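PDB 3LV4: glycoside hydrolase YxiA from Bacillus licheniformis, which probably hydrolyses the alpha-1,5-linked arabinose backbone of arabinan as a calcium-binding family 43 glycoside hydrolase. Local coordinates for residues Ser132-Pro137 against Thr141-Val146; Gly164-Gly169 against Thr260-Arg265. All blocks are in the same frame, centred on the assembly; numbering follows the deposited sequence.

Contact 1: residues Ser132-Pro137 against Thr141-Val146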
loop_
_atom_site.group_PDB
_atom_site.type_symbol
_atom_site.label_atom_id
_atom_site.label_comp_id
_atom_site.label_asym_id
_atom_site.label_seq_id
_atom_site.Cartn_x
_atom_site.Cartn_y
_atom_site.Cartn_z
ATOM N N SER A 132 -0.420 -20.294 21.732
ATOM C CA SER A 132 -0.069 -19.114 20.954
ATOM C C SER A 132 0.218 -17.937 21.865
ATOM O O SER A 132 0.126 -18.046 23.095
ATOM C CB SER A 132 -1.216 -18.743 20.012
ATOM O OG SER A 132 -2.221 -18.034 20.709
ATOM N N ASN A 133 0.538 -16.796 21.267
ATOM C CA ASN A 133 0.819 -15.603 22.060
ATOM C C ASN A 133 -0.392 -15.014 22.789
ATOM O O ASN A 133 -0.232 -14.124 23.620
ATOM C CB ASN A 133 1.514 -14.543 21.202
ATOM C CG ASN A 133 2.905 -14.977 20.779
ATOM O OD1 ASN A 133 3.591 -15.690 21.509
ATOM N ND2 ASN A 133 3.318 -14.570 19.603
ATOM N N ASP A 134 -1.600 -15.500 22.498
ATOM C CA ASP A 134 -2.758 -15.044 23.277
ATOM C C ASP A 134 -3.204 -16.073 24.318
ATOM O O ASP A 134 -4.195 -15.869 25.028
ATOM C CB ASP A 134 -3.911 -14.545 22.390
ATOM C CG ASP A 134 -4.784 -15.662 21.838
ATOM O OD1 ASP A 134 -4.568 -16.847 22.158
ATOM O OD2 ASP A 134 -5.715 -15.335 21.066
ATOM N N GLY A 135 -2.443 -17.162 24.416
ATOM C CA GLY A 135 -2.685 -18.187 25.421
ATOM C C GLY A 135 -3.529 -19.342 24.920
ATOM O O GLY A 135 -3.451 -20.449 25.461
ATOM N N THR A 136 -4.357 -19.098 23.901
ATOM C CA THR A 136 -5.113 -20.190 23.292
ATOM C C THR A 136 -4.234 -20.911 22.263
ATOM O O THR A 136 -3.262 -20.339 21.768
ATOM C CB THR A 136 -6.427 -19.698 22.639
ATOM O OG1 THR A 136 -6.128 -18.856 21.518
ATOM C CG2 THR A 136 -7.249 -18.909 23.639
ATOM N N PRO A 137 -4.549 -22.179 21.957
ATOM C CA PRO A 137 -3.754 -22.886 20.943
ATOM C C PRO A 137 -3.761 -22.153 19.605
ATOM O O PRO A 137 -4.807 -21.627 19.194
ATOM C CB PRO A 137 -4.463 -24.238 20.825
ATOM C CG PRO A 137 -5.050 -24.442 22.189
ATOM C CD PRO A 137 -5.513 -23.075 22.622
ATOM N N THR A 141 -6.999 -19.670 11.497
ATOM C CA THR A 141 -8.265 -19.056 11.090
ATOM C C THR A 141 -8.574 -17.821 11.930
ATOM O O THR A 141 -9.348 -16.966 11.503
ATOM C CB THR A 141 -9.484 -20.013 11.164
ATOM O OG1 THR A 141 -9.746 -20.368 12.532
ATOM C CG2 THR A 141 -9.252 -21.263 10.322
ATOM N N LYS A 142 -7.972 -17.722 13.118
ATOM C CA LYS A 142 -8.299 -16.621 14.034
ATOM C C LYS A 142 -7.082 -15.832 14.522
ATOM O O LYS A 142 -7.221 -14.699 15.001
ATOM C CB LYS A 142 -9.104 -17.132 15.236
ATOM C CG LYS A 142 -8.377 -18.154 16.092
ATOM C CD LYS A 142 -9.126 -18.405 17.394
ATOM C CE LYS A 142 -8.307 -19.267 18.350
ATOM N NZ LYS A 142 -8.789 -19.212 19.774
ATOM N N HIS A 143 -5.900 -16.439 14.407
ATOM C CA HIS A 143 -4.653 -15.785 14.775
ATOM C C HIS A 143 -3.897 -15.332 13.539
ATOM O O HIS A 143 -3.978 -15.960 12.491
ATOM C CB HIS A 143 -3.761 -16.720 15.606
ATOM C CG HIS A 143 -4.360 -17.108 16.922
ATOM N ND1 HIS A 143 -4.394 -18.410 17.376
ATOM C CD2 HIS A 143 -4.968 -16.363 17.876
ATOM C CE1 HIS A 143 -4.990 -18.450 18.551
ATOM N NE2 HIS A 143 -5.346 -17.216 18.879
ATOM N N PRO A 144 -3.146 -14.234 13.666
ATOM C CA PRO A 144 -2.427 -13.685 12.513
ATOM C C PRO A 144 -1.218 -14.531 12.140
ATOM O O PRO A 144 -0.783 -15.375 12.927
ATOM C CB PRO A 144 -1.956 -12.316 13.028
ATOM C CG PRO A 144 -1.769 -12.538 14.502
ATOM C CD PRO A 144 -2.921 -13.444 14.890
ATOM N N ASN A 145 -0.723 -14.324 10.922
ATOM C CA ASN A 145 0.635 -14.677 10.539
ATOM C C ASN A 145 1.448 -13.445 10.920
ATOM O O ASN A 145 1.113 -12.345 10.492
ATOM C CB ASN A 145 0.703 -14.905 9.022
ATOM C CG ASN A 145 2.051 -15.443 8.562
ATOM O OD1 ASN A 145 2.339 -15.513 7.355
ATOM N ND2 ASN A 145 2.880 -15.837 9.513
ATOM N N VAL A 146 2.484 -13.610 11.741
ATOM C CA VAL A 146 3.175 -12.455 12.326
ATOM C C VAL A 146 4.205 -11.824 11.384
ATOM O O VAL A 146 5.416 -11.843 11.640
ATOM C CB VAL A 146 3.780 -12.779 13.721
ATOM C CG1 VAL A 146 2.668 -13.201 14.672
ATOM C CG2 VAL A 146 4.850 -13.883 13.630
HETATM O O HOH W 1 -8.290 -16.454 21.090
#
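The imidazole of His143 lies between Ser132 OG, 3.5 Å from His143 CE1 and displaced toward the rim of one face, and the CG methylene of Lys142, centred over the opposite face. At its edge, in plane, are Thr136 OG1 and the carbonyl oxygen of Pro137. The ring packs against residues 132-137, which begin with a type I beta turn from Ser132 to Gly135, in a long loop joining two blades of the family 43 five-bladed beta-propeller. His143 NE2 donates to Asp134 OD2 at 2.9 Å, a histidine-carboxylate bond that is bent (136°); OD2 lies somewhat out of the imidazole plane and is met from above the carboxylate plane, carboxylate and ring standing nearly perpendicular. Histidine suits the place because its other nitrogen, ND1, accepts from the backbone N of Asp139, and hydrogen bonds at both ring nitrogens probably hold its rotation. Asp134 is held in turn: its OD1 takes the backbone N of Thr136, an Asx turn, and the hydroxyl of Thr136 through its syn lone pair. Ser132, its OG set between backbone N and carbonyl carbon (chi1 80°), accepts from Asp134 N in an ST turn and donates to Thr136 O. Gly135 has a positive phi, where a side chain would press on the preceding carbonyl. Lys142 is extended beyond CG, so that NZ donates a hydrogen bond to Thr136 OG1 at 3.2 Å, and a water bridges Lys142 NZ to Asp134 OD2.

Contact 2: residues Gly164-Gly169 against Thr260-Arg265. With ACT (acetate ion), chain H.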
loop_
_atom_site.group_PDB
_atom_site.type_symbol
_atom_site.label_atom_id
_atom_site.label_comp_id
_atom_site.label_asym_id
_atom_site.label_seq_id
_atom_site.Cartn_x
_atom_site.Cartn_y
_atom_site.Cartn_z
ATOM N N GLY A 164 0.175 -8.346 9.914
ATOM C CA GLY A 164 -0.571 -9.536 9.554
ATOM C C GLY A 164 -0.562 -9.806 8.057
ATOM O O GLY A 164 -0.299 -8.914 7.247
ATOM N N SER A 165 -0.836 -11.055 7.696
ATOM C CA SER A 165 -1.002 -11.446 6.307
ATOM C C SER A 165 -1.827 -12.713 6.271
ATOM O O SER A 165 -1.437 -13.719 6.868
ATOM C CB SER A 165 0.337 -11.766 5.656
ATOM O OG SER A 165 0.102 -12.462 4.440
ATOM N N TYR A 166 -2.952 -12.666 5.561
ATOM C CA TYR A 166 -3.815 -13.834 5.401
ATOM C C TYR A 166 -4.137 -14.388 6.788
ATOM O O TYR A 166 -4.368 -13.622 7.718
ATOM C CB TYR A 166 -3.140 -14.915 4.545
ATOM C CG TYR A 166 -2.949 -14.596 3.065
ATOM C CD1 TYR A 166 -2.630 -13.311 2.623
ATOM C CD2 TYR A 166 -3.044 -15.608 2.107
ATOM C CE1 TYR A 166 -2.442 -13.041 1.260
ATOM C CE2 TYR A 166 -2.855 -15.349 0.755
ATOM C CZ TYR A 166 -2.552 -14.068 0.336
ATOM O OH TYR A 166 -2.356 -13.837 -1.019
ATOM N N SER A 167 -4.124 -15.712 6.938
ATOM C CA SER A 167 -4.440 -16.338 8.232
ATOM C C SER A 167 -5.606 -15.653 8.966
ATOM O O SER A 167 -6.674 -15.444 8.382
ATOM C CB SER A 167 -3.188 -16.401 9.118
ATOM O OG SER A 167 -2.227 -17.293 8.560
ATOM N N GLY A 168 -5.396 -15.285 10.231
ATOM C CA GLY A 168 -6.485 -14.806 11.068
ATOM C C GLY A 168 -6.845 -13.346 10.891
ATOM O O GLY A 168 -7.827 -12.868 11.480
ATOM N N GLY A 169 -6.057 -12.624 10.097
ATOM C CA GLY A 169 -6.387 -11.246 9.784
ATOM C C GLY A 169 -5.300 -10.238 10.099
ATOM O O GLY A 169 -4.135 -10.593 10.317
ATOM N N THR A 260 -13.250 -22.134 4.785
ATOM C CA THR A 260 -12.691 -21.944 3.450
ATOM C C THR A 260 -11.287 -21.375 3.530
ATOM O O THR A 260 -10.876 -20.874 4.576
ATOM C CB THR A 260 -13.562 -21.002 2.580
ATOM O OG1 THR A 260 -13.487 -19.657 3.085
ATOM C CG2 THR A 260 -15.020 -21.479 2.557
ATOM N N LEU A 261 -10.555 -21.466 2.420
ATOM C CA LEU A 261 -9.237 -20.848 2.298
ATOM C C LEU A 261 -9.248 -19.896 1.115
ATOM O O LEU A 261 -9.686 -20.275 0.021
ATOM C CB LEU A 261 -8.164 -21.914 2.066
ATOM C CG LEU A 261 -7.368 -22.461 3.257
ATOM C CD1 LEU A 261 -8.175 -22.455 4.540
ATOM C CD2 LEU A 261 -6.850 -23.867 2.943
ATOM N N PHE A 262 -8.771 -18.670 1.325
ATOM C CA PHE A 262 -8.597 -17.711 0.225
ATOM C C PHE A 262 -9.905 -17.406 -0.513
ATOM O O PHE A 262 -9.943 -17.321 -1.744
ATOM C CB PHE A 262 -7.531 -18.225 -0.746
ATOM C CG PHE A 262 -6.370 -18.867 -0.053
ATOM C CD1 PHE A 262 -5.745 -18.220 1.000
ATOM C CD2 PHE A 262 -5.922 -20.125 -0.424
ATOM C CE1 PHE A 262 -4.693 -18.803 1.667
ATOM C CE2 PHE A 262 -4.855 -20.719 0.241
ATOM C CZ PHE A 262 -4.241 -20.056 1.288
ATOM N N ASP A 263 -10.972 -17.232 0.257
ATOM C CA ASP A 263 -12.291 -16.959 -0.293
ATOM C C ASP A 263 -12.330 -15.493 -0.753
ATOM O O ASP A 263 -12.668 -14.599 0.020
ATOM C CB ASP A 263 -13.343 -17.265 0.784
ATOM C CG ASP A 263 -14.754 -16.868 0.387
ATOM O OD1 ASP A 263 -14.987 -16.499 -0.786
ATOM O OD2 ASP A 263 -15.640 -16.941 1.270
ATOM N N ASP A 264 -11.952 -15.253 -2.009
ATOM C CA ASP A 264 -11.896 -13.887 -2.542
ATOM C C ASP A 264 -13.295 -13.312 -2.744
ATOM O O ASP A 264 -13.504 -12.103 -2.626
ATOM C CB ASP A 264 -11.175 -13.838 -3.896
ATOM C CG ASP A 264 -9.659 -13.968 -3.789
ATOM O OD1 ASP A 264 -9.084 -13.933 -2.677
ATOM O OD2 ASP A 264 -9.038 -14.100 -4.862
ATOM N N ARG A 265 -14.249 -14.171 -3.092
ATOM C CA ARG A 265 -15.603 -13.696 -3.366
ATOM C C ARG A 265 -16.223 -13.018 -2.142
ATOM O O ARG A 265 -16.974 -12.053 -2.269
ATOM C CB ARG A 265 -16.488 -14.853 -3.826
ATOM C CG ARG A 265 -16.873 -14.810 -5.302
ATOM C CD ARG A 265 -15.713 -15.104 -6.244
ATOM N NE ARG A 265 -14.848 -13.947 -6.506
ATOM C CZ ARG A 265 -13.582 -14.059 -6.899
ATOM N NH1 ARG A 265 -13.059 -15.268 -7.062
ATOM N NH2 ARG A 265 -12.837 -12.979 -7.120
HETATM C C ACT H . -2.030 -18.431 5.245
HETATM O O ACT H . -3.236 -18.044 5.263
HETATM O OXT ACT H . -1.155 -17.646 5.716
HETATM C CH3 ACT H . -1.655 -19.773 4.684
#
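Tyr166 and Phe262 meet from a loop and a segment running into a short helix, whose CA atoms come no nearer than 8.0 Å; the loop folds as a type II' beta turn from Tyr166 to Gly169. Phi is positive (125°) at Gly164 and Gly169, where a side chain would press on the preceding carbonyl oxygen. Tyr166 CD2 lies 3.6 Å from Phe262 CE1, and the rings are oblique, centroids 5.8 Å apart and planes at 62°. With CG beside its backbone N (chi1 -69°), Tyr166 directs its ring toward Phe262, which has Leu261 CB over the rim of one face. An acetate, probably from the crystallisation liquor, sits at the edge of the tyrosine ring, its O taking Ser167 N at 3.0 Å and its OXT Ser167 OG. Replacing Tyr166 by alanine is likely to leave Phe262 without its aromatic neighbour and to open a gap beside Glu201, the predicted proton donor, whose side chain is about 4 Å from that of Tyr166. Ser165 OG is hydrogen-bonded to Glu201 OE1, so this loop borders the predicted active site. Backbone bonds tie Tyr166 to Ile200 in strand 200-208, and Ser167 and Phe262 to His197; Asp263 is the N-cap of helix 264-267.

In the fold
Reading from the N terminus, contact 1 comes first and is wholly local: it closes a short loop within the connection from the propeller blade ending in strand 118-126 to the one starting at strand 150-153. Contact 2 begins in that latter blade, in the hairpin loop between strands 159-163 and 170-175, and reaches across some ninety residues to the excursion between strands 230-236 and 272-280 of the next blade. The two loops are in series, neither nesting nor crossing. They nevertheless touch in space, their centres about 14 Å apart: Asn145 CB packs against Ser165 O, and His143 O against Ser167 CB. Residues 141-146 and 164-169 thus join the two closures, on the same side of the chain's centre.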